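Local coordinates for vacuolar protein sorting protein 36 (Saccharomyces cerevisiae, PDB 2CAY) that serves as a subunit of the ESCRT-II complex in multivesicular-body sorting, its N-terminal split PH (GLUE) domain probably binding membrane lipids and linking ESCRT-II to membranes, at residues A[78-83]-A[101-106]; A[97-102]-A[109-114]; A[21-26]-A[63-68]. One frame throughout, in Å; residues are numbered along the deposited sequence.

Contact 1. Residues A[78-83]-A[101-106]; sequences ELDDLA and FFKDPS
Leu82 and Phe102 face each other as a non-hydrogen-bonded antiparallel pair, flanked by two nearly straight backbone bonds, Lys103 N to Asp81 O at 2.9 Å and Ala83 N to Phe101 O at 2.8 Å. Although the two side chains set out diverging, Leu82 sends CD2 obliquely against the Phe102 ring, 3.7 Å from CD1, while Asp81 O lies in the plane of that ring at its edge. Leu82 also touches Leu132 of helix 122-137. Lys103 runs extended beyond CG alongside residues 80-83: CG lies 4.0 Å from Ala83 CB, and CE is 3.6 Å from Leu82 O. Its NZ ends in a weak 3.4 Å bond to Asp80 O. With its CG anti to the backbone N (chi1 -167°), Asp80 brings its carboxylate toward the lysine, yet OD1 stays 4.2 Å from Lys103 NZ. A water donates to Asp81 O and accepts from Asp104 N, so that this carbonyl receives two donors. Phe101 faces a second subunit, where it meets Tyr84 and Phe101 of that chain. A 3-10 turn, residues 79-81, leads into the first strand of the 82-88/97-102 beta hairpin, at the corner where a PH-domain chain passes from one sheet to the other.

Contact 2. Residues A[97-102]-A[109-114]; sequences RLILFF and TEFVQL. With SO4 (sulfate ion), chain C.
The Arg97 guanidinium has its polar partners at its edge and in its plane: Gln113 OE1, a sulfate oxygen and a water, while Tyr41 makes a cation-pi contact. Arg97 NH1 donates to Gln113 OE1 at 2.8 Å, but lies above the amide's carbonyl plane, the flat groups being 44° apart. The water accepts from Arg97 NH1 and Gln113 NE2. Arg97 NE and NH2 both donate to sulfate O4, at 3.3 and 3.1 Å; Tyr41, Ser95, Ser115 and Arg117 also bond this ion, probably from the crystallisation liquor. At the other end, Phe111 CB sits at the edge of the Phe101 ring, and the Phe111 ring meets Ile99 CG2 obliquely, with Phe91 and Leu92 of a third subunit against it. Strands 97-102 and 112-116 form an antiparallel hairpin of the second PH-domain sheet, with paired backbone bonds at Leu98-Leu114 and Leu100-Val112. On the face carrying these four residues, Leu98 and Leu114 lie side by side, Leu100 CD1 is 3.9 Å from Val112 CG1, and Phe102 CZ approaches Val112 CG2 to 3.6 Å. On the other face Gln113, its CG anti to the carbonyl carbon (chi1 -37°), lies extended beside Ile99, with Gln113 OE1 3.4 Å from Ile99 CD1.

Contact 3. Residues A[21-26]-A[63-68]; sequences GQPLLR and IYIDDA
Pro23 and Ile65 meet through their aliphatic carbons, both side chains setting out toward the opposing segment. The touch is made by Pro23 CB and Ile65 CD1, 3.9 Å apart, so the isoleucine reaches the proline with the end of its longer branch. Its shorter branch is used differently. CG2, anti to the backbone N while CG1 is anti to the carbonyl carbon (chi1 -55°), comes within 3.3 Å of Gly21 O, and one side chain therefore spans two residues of the loop with its two branches. Gly21 itself adopts a positive phi of 94°, at which a CB would press on the preceding carbonyl oxygen; its backbone lies directly against the isoleucine.

Two residues earlier, on the same side of the strand, Ile63 repeats the theme. Its CD1 meets Leu25 CD1 at 3.6 Å, and the two side chains run across each other at a slant. The leucine has an unusual, non-staggered conformation and also touches a crystal neighbour, which makes the details of this touch less certain. Ile63 CG1 is also anti to its carbonyl carbon, and with chi2 of 166° the chain extends outward until CD1 reaches the leucine. Its CG2 methyl only grazes Pro23 CB, at 4.4 Å. Pro23 therefore sits over both isoleucines, though somewhat nearer to Ile65. The contact is wholly apolar in its side chains.

Phe56 of the adjacent strand 53-58 touches Pro23 and Ile65 alike and widens the same apolar patch, while Thr17 and Pro70 also border Ile65. The irregular loop between strands 13-14 and 31-35 is thus laid over one face of strand 61-66, a central strand of the first antiparallel sheet of the PH-domain fold, and covers the isoleucines there.

Contacts 1 and 2 share strand 97-102, which pairs with 82-88 in one and with 112-116 in the other, so they are successive seams of one sheet; Leu82 CD2 packs on Leu100 CB between them, and both touch the second subunit. Contact 3 belongs to the other sheet, on the opposite side of the chain's centre, and is joined to contact 1 by the Glu78-Arg26 salt bridge. Contact 2 is buried and combines regular strand pairing with an arginine that holds a sulfate ion. Contact 1 is only partly buried, with Asp80 and Asp81 at its exposed side. Contact 3, also buried, depends on aliphatic packing without backbone pairing, and no other subunit touches it.

Contact 1. Residues A[78-83]-A[101-106]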
loop_
_atom_site.group_PDB
_atom_site.type_symbol
_atom_site.label_atom_id
_atom_site.label_comp_id
_atom_site.label_asym_id
_atom_site.label_seq_id
_atom_site.Cartn_x
_atom_site.Cartn_y
_atom_site.Cartn_z
ATOM N N GLU A 78 -23.272 -10.028 5.612
ATOM C CA GLU A 78 -23.153 -11.423 5.143
ATOM C C GLU A 78 -21.833 -11.665 4.415
ATOM O O GLU A 78 -21.518 -10.953 3.475
ATOM C CB GLU A 78 -24.279 -11.831 4.185
ATOM C CG GLU A 78 -25.712 -11.534 4.647
ATOM C CD GLU A 78 -26.214 -12.473 5.728
ATOM O OE1 GLU A 78 -25.661 -13.581 5.929
ATOM O OE2 GLU A 78 -27.187 -12.081 6.388
ATOM N N LEU A 79 -21.077 -12.685 4.828
ATOM C CA LEU A 79 -19.887 -13.097 4.066
ATOM C C LEU A 79 -20.212 -13.423 2.601
ATOM O O LEU A 79 -19.398 -13.195 1.710
ATOM C CB LEU A 79 -19.189 -14.287 4.728
ATOM C CG LEU A 79 -18.567 -14.067 6.106
ATOM C CD1 LEU A 79 -18.089 -15.445 6.672
ATOM C CD2 LEU A 79 -17.414 -13.025 6.054
ATOM N N ASP A 80 -21.398 -13.967 2.363
ATOM C CA ASP A 80 -21.866 -14.248 1.002
ATOM C C ASP A 80 -21.994 -12.994 0.102
ATOM O O ASP A 80 -22.086 -13.128 -1.097
ATOM C CB ASP A 80 -23.207 -14.982 1.031
ATOM C CG ASP A 80 -23.567 -15.569 -0.340
ATOM O OD1 ASP A 80 -22.865 -16.517 -0.809
ATOM O OD2 ASP A 80 -24.541 -15.060 -0.956
ATOM N N ASP A 81 -21.997 -11.799 0.673
ATOM C CA ASP A 81 -22.056 -10.551 -0.123
ATOM C C ASP A 81 -20.652 -9.978 -0.481
ATOM O O ASP A 81 -20.536 -8.938 -1.176
ATOM C CB ASP A 81 -22.897 -9.517 0.611
ATOM C CG ASP A 81 -24.402 -9.892 0.650
ATOM O OD1 ASP A 81 -24.821 -10.784 -0.134
ATOM O OD2 ASP A 81 -25.141 -9.297 1.471
ATOM N N LEU A 82 -19.602 -10.663 -0.027
ATOM C CA LEU A 82 -18.228 -10.197 -0.203
ATOM C C LEU A 82 -17.480 -10.941 -1.297
ATOM O O LEU A 82 -17.684 -12.136 -1.520
ATOM C CB LEU A 82 -17.430 -10.330 1.115
ATOM C CG LEU A 82 -17.913 -9.596 2.366
ATOM C CD1 LEU A 82 -16.858 -9.756 3.499
ATOM C CD2 LEU A 82 -18.224 -8.091 2.121
ATOM N N ALA A 83 -16.588 -10.216 -1.974
ATOM C CA ALA A 83 -15.700 -10.784 -2.967
ATOM C C ALA A 83 -14.245 -10.877 -2.518
ATOM O O ALA A 83 -13.546 -11.868 -2.855
ATOM C CB ALA A 83 -15.825 -10.027 -4.334
ATOM N N PHE A 101 -14.481 -5.774 0.308
ATOM C CA PHE A 101 -14.997 -5.513 -1.047
ATOM C C PHE A 101 -16.245 -6.338 -1.326
ATOM O O PHE A 101 -16.227 -7.571 -1.127
ATOM C CB PHE A 101 -13.933 -5.884 -2.069
ATOM C CG PHE A 101 -12.849 -4.869 -2.218
ATOM C CD1 PHE A 101 -12.990 -3.590 -1.691
ATOM C CD2 PHE A 101 -11.752 -5.146 -3.020
ATOM C CE1 PHE A 101 -12.012 -2.648 -1.881
ATOM C CE2 PHE A 101 -10.764 -4.188 -3.219
ATOM C CZ PHE A 101 -10.908 -2.944 -2.637
ATOM N N PHE A 102 -17.318 -5.659 -1.760
ATOM C CA PHE A 102 -18.599 -6.318 -2.079
ATOM C C PHE A 102 -18.606 -6.907 -3.479
ATOM O O PHE A 102 -17.911 -6.423 -4.363
ATOM C CB PHE A 102 -19.768 -5.341 -1.986
ATOM C CG PHE A 102 -19.979 -4.770 -0.620
ATOM C CD1 PHE A 102 -20.358 -5.595 0.433
ATOM C CD2 PHE A 102 -19.820 -3.410 -0.401
ATOM C CE1 PHE A 102 -20.551 -5.075 1.714
ATOM C CE2 PHE A 102 -20.013 -2.862 0.874
ATOM C CZ PHE A 102 -20.368 -3.697 1.931
ATOM N N LYS A 103 -19.430 -7.925 -3.684
ATOM C CA LYS A 103 -19.632 -8.495 -5.010
ATOM C C LYS A 103 -20.354 -7.485 -5.924
ATOM O O LYS A 103 -20.085 -7.420 -7.115
ATOM C CB LYS A 103 -20.479 -9.771 -4.921
ATOM C CG LYS A 103 -19.762 -10.955 -4.322
ATOM C CD LYS A 103 -20.649 -12.176 -4.487
ATOM C CE LYS A 103 -19.970 -13.420 -4.004
ATOM N NZ LYS A 103 -20.999 -14.496 -3.957
ATOM N N ASP A 104 -21.254 -6.699 -5.354
ATOM C CA ASP A 104 -22.200 -5.920 -6.174
ATOM C C ASP A 104 -22.339 -4.488 -5.618
ATOM O O ASP A 104 -23.408 -4.114 -5.115
ATOM C CB ASP A 104 -23.542 -6.690 -6.205
ATOM C CG ASP A 104 -24.560 -6.111 -7.173
ATOM O OD1 ASP A 104 -24.172 -5.610 -8.252
ATOM O OD2 ASP A 104 -25.774 -6.188 -6.840
ATOM N N PRO A 105 -21.236 -3.688 -5.655
ATOM C CA PRO A 105 -21.311 -2.330 -5.131
ATOM C C PRO A 105 -22.123 -1.424 -6.076
ATOM O O PRO A 105 -22.117 -1.651 -7.281
ATOM C CB PRO A 105 -19.844 -1.878 -5.119
ATOM C CG PRO A 105 -19.200 -2.645 -6.192
ATOM C CD PRO A 105 -19.879 -3.996 -6.151
ATOM N N SER A 106 -22.799 -0.422 -5.523
ATOM C CA SER A 106 -23.639 0.493 -6.334
ATOM C C SER A 106 -22.739 1.544 -6.928
ATOM O O SER A 106 -23.081 2.260 -7.888
ATOM C CB SER A 106 -24.657 1.206 -5.446
ATOM O OG SER A 106 -25.515 0.273 -4.831
HETATM O O HOH W 1 -20.373 -16.176 -2.231
HETATM O O HOH W 2 -22.402 -7.547 -2.627
#

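Contact 2. Residues A[97-102]-A[109-114]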
loop_
_atom_site.group_PDB
_atom_site.type_symbol
_atom_site.label_atom_id
_atom_site.label_comp_id
_atom_site.label_asym_id
_atom_site.label_seq_id
_atom_site.Cartn_x
_atom_site.Cartn_y
_atom_site.Cartn_z
ATOM N N ARG A 97 -6.287 -1.614 9.232
ATOM C CA ARG A 97 -7.647 -1.674 8.675
ATOM C C ARG A 97 -7.826 -2.988 7.956
ATOM O O ARG A 97 -6.909 -3.488 7.257
ATOM C CB ARG A 97 -7.854 -0.561 7.643
ATOM C CG ARG A 97 -7.515 0.863 8.106
ATOM C CD ARG A 97 -8.630 1.471 8.897
ATOM N NE ARG A 97 -8.321 2.878 9.257
ATOM C CZ ARG A 97 -8.622 3.960 8.539
ATOM N NH1 ARG A 97 -9.248 3.859 7.371
ATOM N NH2 ARG A 97 -8.241 5.178 8.990
ATOM N N LEU A 98 -9.017 -3.552 8.089
ATOM C CA LEU A 98 -9.422 -4.626 7.187
ATOM C C LEU A 98 -10.490 -4.087 6.210
ATOM O O LEU A 98 -11.546 -3.637 6.636
ATOM C CB LEU A 98 -9.902 -5.863 7.955
ATOM C CG LEU A 98 -10.310 -7.068 7.071
ATOM C CD1 LEU A 98 -9.077 -7.661 6.357
ATOM C CD2 LEU A 98 -11.022 -8.153 7.887
ATOM N N ILE A 99 -10.175 -4.112 4.919
ATOM C CA ILE A 99 -11.043 -3.543 3.849
ATOM C C ILE A 99 -11.889 -4.660 3.240
ATOM O O ILE A 99 -11.352 -5.688 2.820
ATOM C CB ILE A 99 -10.179 -2.913 2.703
ATOM C CG1 ILE A 99 -9.023 -2.063 3.237
ATOM C CG2 ILE A 99 -11.046 -2.196 1.626
ATOM C CD1 ILE A 99 -9.387 -1.150 4.306
ATOM N N LEU A 100 -13.201 -4.478 3.260
ATOM C CA LEU A 100 -14.144 -5.467 2.692
ATOM C C LEU A 100 -14.684 -4.962 1.352
ATOM O O LEU A 100 -15.310 -3.890 1.302
ATOM C CB LEU A 100 -15.312 -5.701 3.666
ATOM C CG LEU A 100 -14.890 -5.908 5.125
ATOM C CD1 LEU A 100 -16.143 -6.103 6.037
ATOM C CD2 LEU A 100 -13.944 -7.085 5.233
ATOM N N PHE A 101 -14.481 -5.774 0.308
ATOM C CA PHE A 101 -14.997 -5.513 -1.047
ATOM C C PHE A 101 -16.245 -6.338 -1.326
ATOM O O PHE A 101 -16.227 -7.571 -1.127
ATOM C CB PHE A 101 -13.933 -5.884 -2.069
ATOM C CG PHE A 101 -12.849 -4.869 -2.218
ATOM C CD1 PHE A 101 -12.990 -3.590 -1.691
ATOM C CD2 PHE A 101 -11.752 -5.146 -3.020
ATOM C CE1 PHE A 101 -12.012 -2.648 -1.881
ATOM C CE2 PHE A 101 -10.764 -4.188 -3.219
ATOM C CZ PHE A 101 -10.908 -2.944 -2.637
ATOM N N PHE A 102 -17.318 -5.659 -1.760
ATOM C CA PHE A 102 -18.599 -6.318 -2.079
ATOM C C PHE A 102 -18.606 -6.907 -3.479
ATOM O O PHE A 102 -17.911 -6.423 -4.363
ATOM C CB PHE A 102 -19.768 -5.341 -1.986
ATOM C CG PHE A 102 -19.979 -4.770 -0.620
ATOM C CD1 PHE A 102 -20.358 -5.595 0.433
ATOM C CD2 PHE A 102 -19.820 -3.410 -0.401
ATOM C CE1 PHE A 102 -20.551 -5.075 1.714
ATOM C CE2 PHE A 102 -20.013 -2.862 0.874
ATOM C CZ PHE A 102 -20.368 -3.697 1.931
ATOM N N THR A 109 -17.063 3.558 -4.640
ATOM C CA THR A 109 -16.898 4.267 -3.388
ATOM C C THR A 109 -17.477 3.465 -2.210
ATOM O O THR A 109 -17.210 3.773 -1.049
ATOM C CB THR A 109 -17.502 5.699 -3.445
ATOM O OG1 THR A 109 -18.940 5.637 -3.450
ATOM C CG2 THR A 109 -16.983 6.465 -4.702
ATOM N N GLU A 110 -18.265 2.435 -2.521
ATOM C CA GLU A 110 -18.970 1.656 -1.519
ATOM C C GLU A 110 -18.168 0.396 -1.183
ATOM O O GLU A 110 -18.165 -0.579 -1.949
ATOM C CB GLU A 110 -20.311 1.216 -2.074
ATOM C CG GLU A 110 -21.170 2.362 -2.578
ATOM C CD GLU A 110 -22.407 2.534 -1.764
ATOM O OE1 GLU A 110 -23.482 2.160 -2.292
ATOM O OE2 GLU A 110 -22.310 3.023 -0.608
ATOM N N PHE A 111 -17.514 0.444 -0.036
ATOM C CA PHE A 111 -16.835 -0.707 0.554
ATOM C C PHE A 111 -16.843 -0.460 2.062
ATOM O O PHE A 111 -17.250 0.603 2.530
ATOM C CB PHE A 111 -15.382 -0.873 0.010
ATOM C CG PHE A 111 -14.521 0.360 0.182
ATOM C CD1 PHE A 111 -13.711 0.529 1.314
ATOM C CD2 PHE A 111 -14.478 1.333 -0.812
ATOM C CE1 PHE A 111 -12.915 1.667 1.466
ATOM C CE2 PHE A 111 -13.694 2.469 -0.655
ATOM C CZ PHE A 111 -12.895 2.628 0.470
ATOM N N VAL A 112 -16.400 -1.444 2.829
ATOM C CA VAL A 112 -16.372 -1.286 4.279
ATOM C C VAL A 112 -14.957 -1.399 4.807
ATOM O O VAL A 112 -14.130 -2.075 4.217
ATOM C CB VAL A 112 -17.280 -2.371 5.002
ATOM C CG1 VAL A 112 -17.004 -2.383 6.553
ATOM C CG2 VAL A 112 -18.767 -2.107 4.701
ATOM N N GLN A 113 -14.677 -0.741 5.921
ATOM C CA GLN A 113 -13.424 -1.037 6.656
ATOM C C GLN A 113 -13.722 -1.326 8.108
ATOM O O GLN A 113 -14.593 -0.691 8.716
ATOM C CB GLN A 113 -12.429 0.113 6.613
ATOM C CG GLN A 113 -12.368 0.896 5.281
ATOM C CD GLN A 113 -11.354 2.021 5.363
ATOM O OE1 GLN A 113 -10.213 1.793 5.793
ATOM N NE2 GLN A 113 -11.769 3.249 4.988
ATOM N N LEU A 114 -12.928 -2.226 8.675
ATOM C CA LEU A 114 -12.879 -2.449 10.108
ATOM C C LEU A 114 -11.577 -1.811 10.603
ATOM O O LEU A 114 -10.493 -2.097 10.048
ATOM C CB LEU A 114 -12.841 -3.958 10.384
ATOM C CG LEU A 114 -13.933 -4.767 9.678
ATOM C CD1 LEU A 114 -13.791 -6.271 10.099
ATOM C CD2 LEU A 114 -15.327 -4.250 10.008
HETATM S S SO4 C . -8.239 5.113 12.665
HETATM O O1 SO4 C . -9.571 4.650 12.325
HETATM O O2 SO4 C . -7.910 4.772 14.050
HETATM O O3 SO4 C . -8.251 6.581 12.536
HETATM O O4 SO4 C . -7.215 4.511 11.852
HETATM O O HOH W 3 -10.240 5.753 5.448
#

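Contact 3. Residues A[21-26]-A[63-68]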
loop_
_atom_site.group_PDB
_atom_site.type_symbol
_atom_site.label_atom_id
_atom_site.label_comp_id
_atom_site.label_asym_id
_atom_site.label_seq_id
_atom_site.Cartn_x
_atom_site.Cartn_y
_atom_site.Cartn_z
ATOM N N GLY A 21 -24.546 -8.034 25.568
ATOM C CA GLY A 21 -23.869 -7.774 24.301
ATOM C C GLY A 21 -23.413 -9.020 23.581
ATOM O O GLY A 21 -22.474 -8.974 22.781
ATOM N N GLN A 22 -24.067 -10.144 23.858
ATOM C CA GLN A 22 -23.802 -11.360 23.137
ATOM C C GLN A 22 -24.775 -11.475 21.942
ATOM O O GLN A 22 -25.996 -11.400 22.122
ATOM C CB GLN A 22 -23.880 -12.553 24.093
ATOM C CG GLN A 22 -23.344 -13.875 23.533
ATOM C CD GLN A 22 -21.830 -13.857 23.153
ATOM O OE1 GLN A 22 -20.966 -13.375 23.909
ATOM N NE2 GLN A 22 -21.522 -14.406 21.976
ATOM N N PRO A 23 -24.238 -11.648 20.712
ATOM C CA PRO A 23 -25.126 -11.721 19.536
ATOM C C PRO A 23 -25.970 -12.988 19.526
ATOM O O PRO A 23 -25.510 -14.049 19.964
ATOM C CB PRO A 23 -24.158 -11.706 18.337
ATOM C CG PRO A 23 -22.841 -12.165 18.895
ATOM C CD PRO A 23 -22.810 -11.787 20.352
ATOM N N LEU A 24 -27.198 -12.867 19.035
ATOM C CA LEU A 24 -28.090 -14.006 18.903
ATOM C C LEU A 24 -27.906 -14.548 17.499
ATOM O O LEU A 24 -28.224 -13.881 16.519
ATOM C CB LEU A 24 -29.557 -13.586 19.158
ATOM C CG LEU A 24 -29.818 -12.941 20.532
ATOM C CD1 LEU A 24 -31.290 -12.599 20.733
ATOM C CD2 LEU A 24 -29.328 -13.826 21.656
ATOM N N LEU A 25 -27.360 -15.752 17.410
ATOM C CA LEU A 25 -26.879 -16.298 16.146
ATOM C C LEU A 25 -27.913 -17.197 15.497
ATOM O O LEU A 25 -28.815 -17.729 16.170
ATOM C CB LEU A 25 -25.558 -17.030 16.381
ATOM C CG LEU A 25 -24.186 -16.319 16.242
ATOM C CD1 LEU A 25 -24.170 -14.801 16.116
ATOM C CD2 LEU A 25 -23.161 -16.803 17.251
ATOM N N ARG A 26 -27.780 -17.358 14.187
ATOM C CA ARG A 26 -28.700 -18.172 13.420
ATOM C C ARG A 26 -28.472 -19.663 13.656
ATOM O O ARG A 26 -27.417 -20.066 14.168
ATOM C CB ARG A 26 -28.633 -17.773 11.945
ATOM C CG ARG A 26 -28.894 -16.276 11.808
ATOM C CD ARG A 26 -29.236 -15.806 10.414
ATOM N NE ARG A 26 -28.092 -15.807 9.524
ATOM C CZ ARG A 26 -27.723 -14.810 8.711
ATOM N NH1 ARG A 26 -28.375 -13.657 8.635
ATOM N NH2 ARG A 26 -26.659 -14.985 7.958
ATOM N N ILE A 63 -19.953 -9.490 12.375
ATOM C CA ILE A 63 -20.909 -8.830 13.236
ATOM C C ILE A 63 -20.247 -7.801 14.109
ATOM O O ILE A 63 -19.275 -8.081 14.788
ATOM C CB ILE A 63 -21.651 -9.858 14.122
ATOM C CG1 ILE A 63 -22.495 -10.827 13.254
ATOM C CG2 ILE A 63 -22.498 -9.129 15.225
ATOM C CD1 ILE A 63 -22.974 -12.066 14.042
ATOM N N TYR A 64 -20.772 -6.585 14.087
ATOM C CA TYR A 64 -20.292 -5.523 14.969
ATOM C C TYR A 64 -21.237 -5.363 16.154
ATOM O O TYR A 64 -22.430 -5.083 15.946
ATOM C CB TYR A 64 -20.160 -4.210 14.177
ATOM C CG TYR A 64 -19.936 -2.982 15.030
ATOM C CD1 TYR A 64 -18.631 -2.547 15.361
ATOM C CD2 TYR A 64 -21.025 -2.258 15.528
ATOM C CE1 TYR A 64 -18.439 -1.435 16.165
ATOM C CE2 TYR A 64 -20.836 -1.143 16.334
ATOM C CZ TYR A 64 -19.543 -0.745 16.640
ATOM O OH TYR A 64 -19.367 0.352 17.432
ATOM N N ILE A 65 -20.702 -5.519 17.373
ATOM C CA ILE A 65 -21.487 -5.331 18.621
ATOM C C ILE A 65 -21.070 -4.027 19.300
ATOM O O ILE A 65 -19.956 -3.924 19.861
ATOM C CB ILE A 65 -21.332 -6.527 19.627
ATOM C CG1 ILE A 65 -21.688 -7.874 18.978
ATOM C CG2 ILE A 65 -22.147 -6.267 20.909
ATOM C CD1 ILE A 65 -23.107 -7.954 18.355
ATOM N N ASP A 66 -21.949 -3.029 19.240
ATOM C CA ASP A 66 -21.665 -1.722 19.814
ATOM C C ASP A 66 -21.386 -1.772 21.320
ATOM O O ASP A 66 -22.136 -2.401 22.064
ATOM C CB ASP A 66 -22.810 -0.744 19.493
ATOM C CG ASP A 66 -22.413 0.690 19.733
ATOM O OD1 ASP A 66 -21.427 1.167 19.096
ATOM O OD2 ASP A 66 -23.062 1.331 20.596
ATOM N N ASP A 67 -20.311 -1.131 21.779
ATOM C CA ASP A 67 -19.985 -1.166 23.201
ATOM C C ASP A 67 -21.051 -0.423 24.021
ATOM O O ASP A 67 -21.494 -0.936 25.043
ATOM C CB ASP A 67 -18.609 -0.570 23.494
ATOM C CG ASP A 67 -17.453 -1.556 23.225
ATOM O OD1 ASP A 67 -17.677 -2.770 22.947
ATOM O OD2 ASP A 67 -16.293 -1.102 23.316
ATOM N N ALA A 68 -21.460 0.756 23.548
ATOM C CA ALA A 68 -22.339 1.653 24.296
ATOM C C ALA A 68 -23.798 1.167 24.293
ATOM O O ALA A 68 -24.434 1.080 25.357
ATOM C CB ALA A 68 -22.231 3.100 23.758
#